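Local atomic coordinates of thiamine pyrophosphokinase (Saccharomyces cerevisiae, PDB entry 1IG0), a protein that transfers a pyrophosphate group from ATP to thiamine, making the cofactor thiamine diphosphate, and is the only yeast enzyme able to do so. Residues P91-G96 with T115-T120; G257-V262 with P276-T281. All coordinates share one frame; numbering follows the deposited sequence.

How the contacts relate
The two contacts lie on opposite sides of the chain's centre. Contact 1 (91-96 with 115-120) is a parallel strand pair, within the catalytic domain, at the edge of the large mixed sheet; contact 2 (257-262 with 276-281) is an antiparallel pair at the edge of the five-stranded sheet in the vitamin B1 binding domain. The centres of contact 1 and contact 2 are about 38 Å apart and their nearest atoms about 26 Å. Neither lines a thiamine pocket, but each is close to one: Gly96 is about 9 Å from a bound thiamine and the side chain of Val262 about 8 Å; pocket residues Gln122-Thr125 follow 115-120, and Trp270, Val272 and Trp275 lie between the segments of contact 2.

Contact 1 of 2, residues P91-G96 with T115-T120; sequences PNYIIG and TIIKQT
Strands 93-96 and 115-118 are the two parallel arms of a beta-alpha-beta unit whose connection runs through helix 103-111, and Tyr93, Ile94, Ile95 and Gly96 pair in step with Thr115, Ile116, Ile117 and Lys118. The segment axes come within 4.7 Å at 9°. Five backbone bonds join them; the straightest runs from Ile117 N to Ile94 O (2.8 Å, 171° at the hydrogen), and the last, from Gln119 N to Gly96 O, approaches from above the carbonyl plane. At the other end a water bridges Asn92 O, to which it donates, and Thr115 OG1. On the face carrying Tyr93, Ile95 and Ile117, Thr115 lies alongside the tyrosine, its CG2 3.7 Å from Tyr93 CD2, and the methyl Ile117 CD1 meets the same ring atom obliquely. Tyr93 OH is hydrogen-bonded to His137 ND1. Ile95 holds CG1 anti to its own nitrogen (chi1 -172°), which sends CD1 past Ile117 CG2 toward Gln119, where it meets CG at 4.1 Å. The glutamine chain bends sharply at its second torsion and folds back, bringing NE2 to Lys118 O at 2.8 Å; Glu160 O takes a second bond from NE2, and OE1 accepts from Ile165 N, so that the amide is held at both ends. A leucine in place of Gln119 would probably leave Glu160 O and Ile165 N without these side-chain partners. On the other face Ile94 CB packs against Ile116 CG1 at 4.1 Å, with Tyr109 of helix 103-111 against Ile94 and Tyr106 against Ile116, while helix 126-139 covers the tyrosine side. Helices on both faces of a parallel sheet give the alpha-beta-alpha layering of the catalytic domain, with 115-118 as its edge strand.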
loop_
_atom_site.group_PDB
_atom_site.type_symbol
_atom_site.label_atom_id
_atom_site.label_comp_id
_atom_site.label_asym_id
_atom_site.label_seq_id
_atom_site.Cartn_x
_atom_site.Cartn_y
_atom_site.Cartn_z
ATOM N N PRO B 91 -6.704 13.427 22.936
ATOM C CA PRO B 91 -6.852 11.973 22.834
ATOM C C PRO B 91 -6.963 11.376 24.236
ATOM O O PRO B 91 -6.513 11.985 25.209
ATOM C CB PRO B 91 -5.570 11.551 22.128
ATOM C CG PRO B 91 -4.575 12.519 22.679
ATOM C CD PRO B 91 -5.322 13.838 22.628
ATOM N N ASN B 92 -7.566 10.197 24.346
ATOM C CA ASN B 92 -7.699 9.557 25.647
ATOM C C ASN B 92 -6.375 8.924 26.054
ATOM O O ASN B 92 -5.981 8.991 27.217
ATOM C CB ASN B 92 -8.799 8.493 25.630
ATOM C CG ASN B 92 -10.172 9.075 25.358
ATOM O OD1 ASN B 92 -10.612 9.147 24.212
ATOM N ND2 ASN B 92 -10.852 9.507 26.415
ATOM N N TYR B 93 -5.691 8.312 25.091
ATOM C CA TYR B 93 -4.403 7.676 25.353
ATOM C C TYR B 93 -3.357 7.991 24.290
ATOM O O TYR B 93 -3.678 8.311 23.145
ATOM C CB TYR B 93 -4.520 6.148 25.385
ATOM C CG TYR B 93 -5.442 5.545 26.415
ATOM C CD1 TYR B 93 -6.763 5.233 26.099
ATOM C CD2 TYR B 93 -4.972 5.219 27.687
ATOM C CE1 TYR B 93 -7.593 4.601 27.021
ATOM C CE2 TYR B 93 -5.794 4.590 28.618
ATOM C CZ TYR B 93 -7.101 4.280 28.277
ATOM O OH TYR B 93 -7.910 3.632 29.181
ATOM N N ILE B 94 -2.098 7.881 24.698
ATOM C CA ILE B 94 -0.943 8.046 23.827
ATOM C C ILE B 94 -0.066 6.887 24.283
ATOM O O ILE B 94 0.284 6.800 25.463
ATOM C CB ILE B 94 -0.186 9.365 24.065
ATOM C CG1 ILE B 94 -1.040 10.553 23.625
ATOM C CG2 ILE B 94 1.122 9.348 23.285
ATOM C CD1 ILE B 94 -0.338 11.899 23.787
ATOM N N ILE B 95 0.266 5.984 23.369
ATOM C CA ILE B 95 1.078 4.835 23.738
ATOM C C ILE B 95 2.153 4.517 22.703
ATOM O O ILE B 95 1.944 4.680 21.500
ATOM C CB ILE B 95 0.176 3.597 23.966
ATOM C CG1 ILE B 95 0.996 2.446 24.548
ATOM C CG2 ILE B 95 -0.493 3.195 22.661
ATOM C CD1 ILE B 95 0.149 1.282 25.031
ATOM N N GLY B 96 3.305 4.071 23.193
ATOM C CA GLY B 96 4.427 3.737 22.331
ATOM C C GLY B 96 5.713 3.924 23.116
ATOM O O GLY B 96 5.659 4.151 24.325
ATOM N N THR B 115 -3.770 10.216 29.251
ATOM C CA THR B 115 -3.104 9.048 29.812
ATOM C C THR B 115 -2.023 8.593 28.841
ATOM O O THR B 115 -2.316 8.012 27.796
ATOM C CB THR B 115 -4.092 7.891 30.053
ATOM O OG1 THR B 115 -5.107 8.314 30.973
ATOM C CG2 THR B 115 -3.365 6.681 30.630
ATOM N N ILE B 116 -0.773 8.872 29.192
ATOM C CA ILE B 116 0.360 8.506 28.352
ATOM C C ILE B 116 1.029 7.250 28.891
ATOM O O ILE B 116 1.438 7.201 30.051
ATOM C CB ILE B 116 1.383 9.658 28.290
ATOM C CG1 ILE B 116 0.689 10.932 27.796
ATOM C CG2 ILE B 116 2.528 9.288 27.360
ATOM C CD1 ILE B 116 1.571 12.161 27.781
ATOM N N ILE B 117 1.134 6.234 28.038
ATOM C CA ILE B 117 1.730 4.959 28.421
ATOM C C ILE B 117 2.961 4.635 27.586
ATOM O O ILE B 117 2.906 4.613 26.356
ATOM C CB ILE B 117 0.712 3.807 28.257
ATOM C CG1 ILE B 117 -0.538 4.097 29.093
ATOM C CG2 ILE B 117 1.345 2.487 28.676
ATOM C CD1 ILE B 117 -1.669 3.125 28.854
ATOM N N LYS B 118 4.071 4.375 28.269
ATOM C CA LYS B 118 5.321 4.048 27.600
ATOM C C LYS B 118 5.527 2.535 27.529
ATOM O O LYS B 118 5.328 1.822 28.512
ATOM C CB LYS B 118 6.493 4.710 28.338
ATOM C CG LYS B 118 7.870 4.471 27.721
ATOM C CD LYS B 118 8.900 5.412 28.337
ATOM C CE LYS B 118 10.300 5.179 27.787
ATOM N NZ LYS B 118 10.877 3.891 28.254
ATOM N N GLN B 119 5.903 2.061 26.345
ATOM C CA GLN B 119 6.169 0.645 26.094
ATOM C C GLN B 119 7.410 0.610 25.207
ATOM O O GLN B 119 7.380 1.080 24.071
ATOM C CB GLN B 119 4.979 -0.009 25.386
ATOM C CG GLN B 119 3.742 -0.150 26.264
ATOM C CD GLN B 119 3.898 -1.226 27.326
ATOM O OE1 GLN B 119 3.678 -2.410 27.065
ATOM N NE2 GLN B 119 4.295 -0.820 28.526
ATOM N N THR B 120 8.495 0.045 25.727
ATOM C CA THR B 120 9.764 0.008 25.005
ATOM C C THR B 120 10.045 -1.177 24.085
ATOM O O THR B 120 10.968 -1.115 23.272
ATOM C CB THR B 120 10.945 0.100 25.989
ATOM O OG1 THR B 120 10.996 -1.089 26.786
ATOM C CG2 THR B 120 10.783 1.301 26.906
HETATM O O HOH W 1 -7.004 10.292 29.641
#

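Contact 2 of 2, residues G257-V262 with P276-T281; sequences GEATLV and PTSVVT
Thr260 and Thr277 form an antiparallel hydrogen-bonded pair, with Thr277 N giving to Thr260 O and Thr260 N to Thr277 O, both at 3.0 Å and nearly straight at the hydrogen (177° and 168°); Leu261 faces Pro276 in the adjoining non-hydrogen-bonded pair. The two threonines lie side by side, and in both CG2 occupies the position between the backbone nitrogen and carbonyl carbon (OG1 at chi1 -174°), which brings the methyls to a tight 3.4 Å between Thr260 CG2 and Thr277 CG2. Thr260 OG1 is hydrogen-bonded to Asp302 OD1 and Thr277 OG1 to Arg283 O. Val262 CG2 crosses over the same methyl, Thr277 CG2, at 3.8 Å. On the reverse face Leu261 reaches across with CD1, 3.9 Å from Pro276 CG. Beyond the strand end, Ala259 CB presses on Ser278 CB at 3.5 Å, and Ser278 OG accepts weak bonds from Val280 N and Thr281 N as the chain turns. Strand 275-277 is one of the two outermost strands of its five-stranded mixed sheet within this chain, 260-266 lies between it and 295-300, and Glu258 packs on Val280 of the second subunit, Val280 on Glu258 of that subunit, and Val279 on its Thr204, in helix 196-212.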
loop_
_atom_site.group_PDB
_atom_site.type_symbol
_atom_site.label_atom_id
_atom_site.label_comp_id
_atom_site.label_asym_id
_atom_site.label_seq_id
_atom_site.Cartn_x
_atom_site.Cartn_y
_atom_site.Cartn_z
ATOM N N GLY B 257 -1.671 -11.007 0.800
ATOM C CA GLY B 257 -1.196 -11.999 1.748
ATOM C C GLY B 257 -1.468 -13.451 1.403
ATOM O O GLY B 257 -0.686 -14.332 1.764
ATOM N N GLU B 258 -2.573 -13.719 0.717
ATOM C CA GLU B 258 -2.889 -15.092 0.346
ATOM C C GLU B 258 -3.896 -15.176 -0.795
ATOM O O GLU B 258 -4.915 -14.485 -0.795
ATOM C CB GLU B 258 -3.391 -15.863 1.579
ATOM C CG GLU B 258 -4.883 -16.165 1.630
ATOM C CD GLU B 258 -5.264 -16.963 2.868
ATOM O OE1 GLU B 258 -4.476 -17.845 3.272
ATOM O OE2 GLU B 258 -6.350 -16.721 3.434
ATOM N N ALA B 259 -3.591 -16.018 -1.777
ATOM C CA ALA B 259 -4.462 -16.208 -2.927
ATOM C C ALA B 259 -5.735 -16.904 -2.478
ATOM O O ALA B 259 -5.757 -17.570 -1.443
ATOM C CB ALA B 259 -3.758 -17.045 -3.980
ATOM N N THR B 260 -6.799 -16.747 -3.255
ATOM C CA THR B 260 -8.065 -17.378 -2.924
ATOM C C THR B 260 -8.910 -17.536 -4.178
ATOM O O THR B 260 -8.419 -17.380 -5.297
ATOM C CB THR B 260 -8.848 -16.557 -1.867
ATOM O OG1 THR B 260 -10.014 -17.283 -1.458
ATOM C CG2 THR B 260 -9.261 -15.203 -2.434
ATOM N N LEU B 261 -10.183 -17.848 -3.983
ATOM C CA LEU B 261 -11.100 -18.045 -5.091
ATOM C C LEU B 261 -12.331 -17.171 -4.912
ATOM O O LEU B 261 -12.953 -17.177 -3.850
ATOM C CB LEU B 261 -11.521 -19.518 -5.153
ATOM C CG LEU B 261 -12.530 -19.962 -6.215
ATOM C CD1 LEU B 261 -11.909 -19.865 -7.604
ATOM C CD2 LEU B 261 -12.962 -21.396 -5.928
ATOM N N VAL B 262 -12.667 -16.402 -5.940
ATOM C CA VAL B 262 -13.856 -15.568 -5.875
ATOM C C VAL B 262 -14.964 -16.445 -6.436
ATOM O O VAL B 262 -15.153 -16.531 -7.650
ATOM C CB VAL B 262 -13.723 -14.293 -6.730
ATOM C CG1 VAL B 262 -14.997 -13.466 -6.620
ATOM C CG2 VAL B 262 -12.528 -13.478 -6.259
ATOM N N PRO B 276 -10.341 -17.503 -9.870
ATOM C CA PRO B 276 -9.172 -17.512 -8.983
ATOM C C PRO B 276 -8.547 -16.119 -8.914
ATOM O O PRO B 276 -8.459 -15.429 -9.928
ATOM C CB PRO B 276 -8.237 -18.519 -9.652
ATOM C CG PRO B 276 -9.175 -19.441 -10.364
ATOM C CD PRO B 276 -10.175 -18.481 -10.959
ATOM N N THR B 277 -8.115 -15.702 -7.728
ATOM C CA THR B 277 -7.503 -14.386 -7.578
ATOM C C THR B 277 -6.223 -14.460 -6.750
ATOM O O THR B 277 -6.181 -15.116 -5.708
ATOM C CB THR B 277 -8.486 -13.380 -6.928
ATOM O OG1 THR B 277 -7.901 -12.071 -6.921
ATOM C CG2 THR B 277 -8.828 -13.804 -5.503
ATOM N N SER B 278 -5.180 -13.788 -7.227
ATOM C CA SER B 278 -3.891 -13.784 -6.544
ATOM C C SER B 278 -3.003 -12.620 -6.966
ATOM O O SER B 278 -2.937 -12.272 -8.145
ATOM C CB SER B 278 -3.152 -15.095 -6.820
ATOM O OG SER B 278 -1.783 -14.986 -6.465
ATOM N N VAL B 279 -2.318 -12.025 -5.997
ATOM C CA VAL B 279 -1.414 -10.914 -6.270
ATOM C C VAL B 279 -0.213 -11.414 -7.068
ATOM O O VAL B 279 0.365 -10.678 -7.867
ATOM C CB VAL B 279 -0.911 -10.266 -4.954
ATOM C CG1 VAL B 279 0.217 -9.276 -5.245
ATOM C CG2 VAL B 279 -2.060 -9.562 -4.254
ATOM N N VAL B 280 0.149 -12.675 -6.853
ATOM C CA VAL B 280 1.291 -13.273 -7.535
ATOM C C VAL B 280 1.028 -13.564 -9.011
ATOM O O VAL B 280 1.922 -13.409 -9.845
ATOM C CB VAL B 280 1.729 -14.582 -6.838
ATOM C CG1 VAL B 280 2.952 -15.162 -7.536
ATOM C CG2 VAL B 280 2.027 -14.310 -5.363
ATOM N N THR B 281 -0.191 -13.983 -9.338
ATOM C CA THR B 281 -0.532 -14.285 -10.725
ATOM C C THR B 281 -0.990 -13.025 -11.454
ATOM O O THR B 281 -1.097 -13.008 -12.681
ATOM C CB THR B 281 -1.660 -15.332 -10.824
ATOM O OG1 THR B 281 -2.861 -14.797 -10.258
ATOM C CG2 THR B 281 -1.276 -16.608 -10.084
#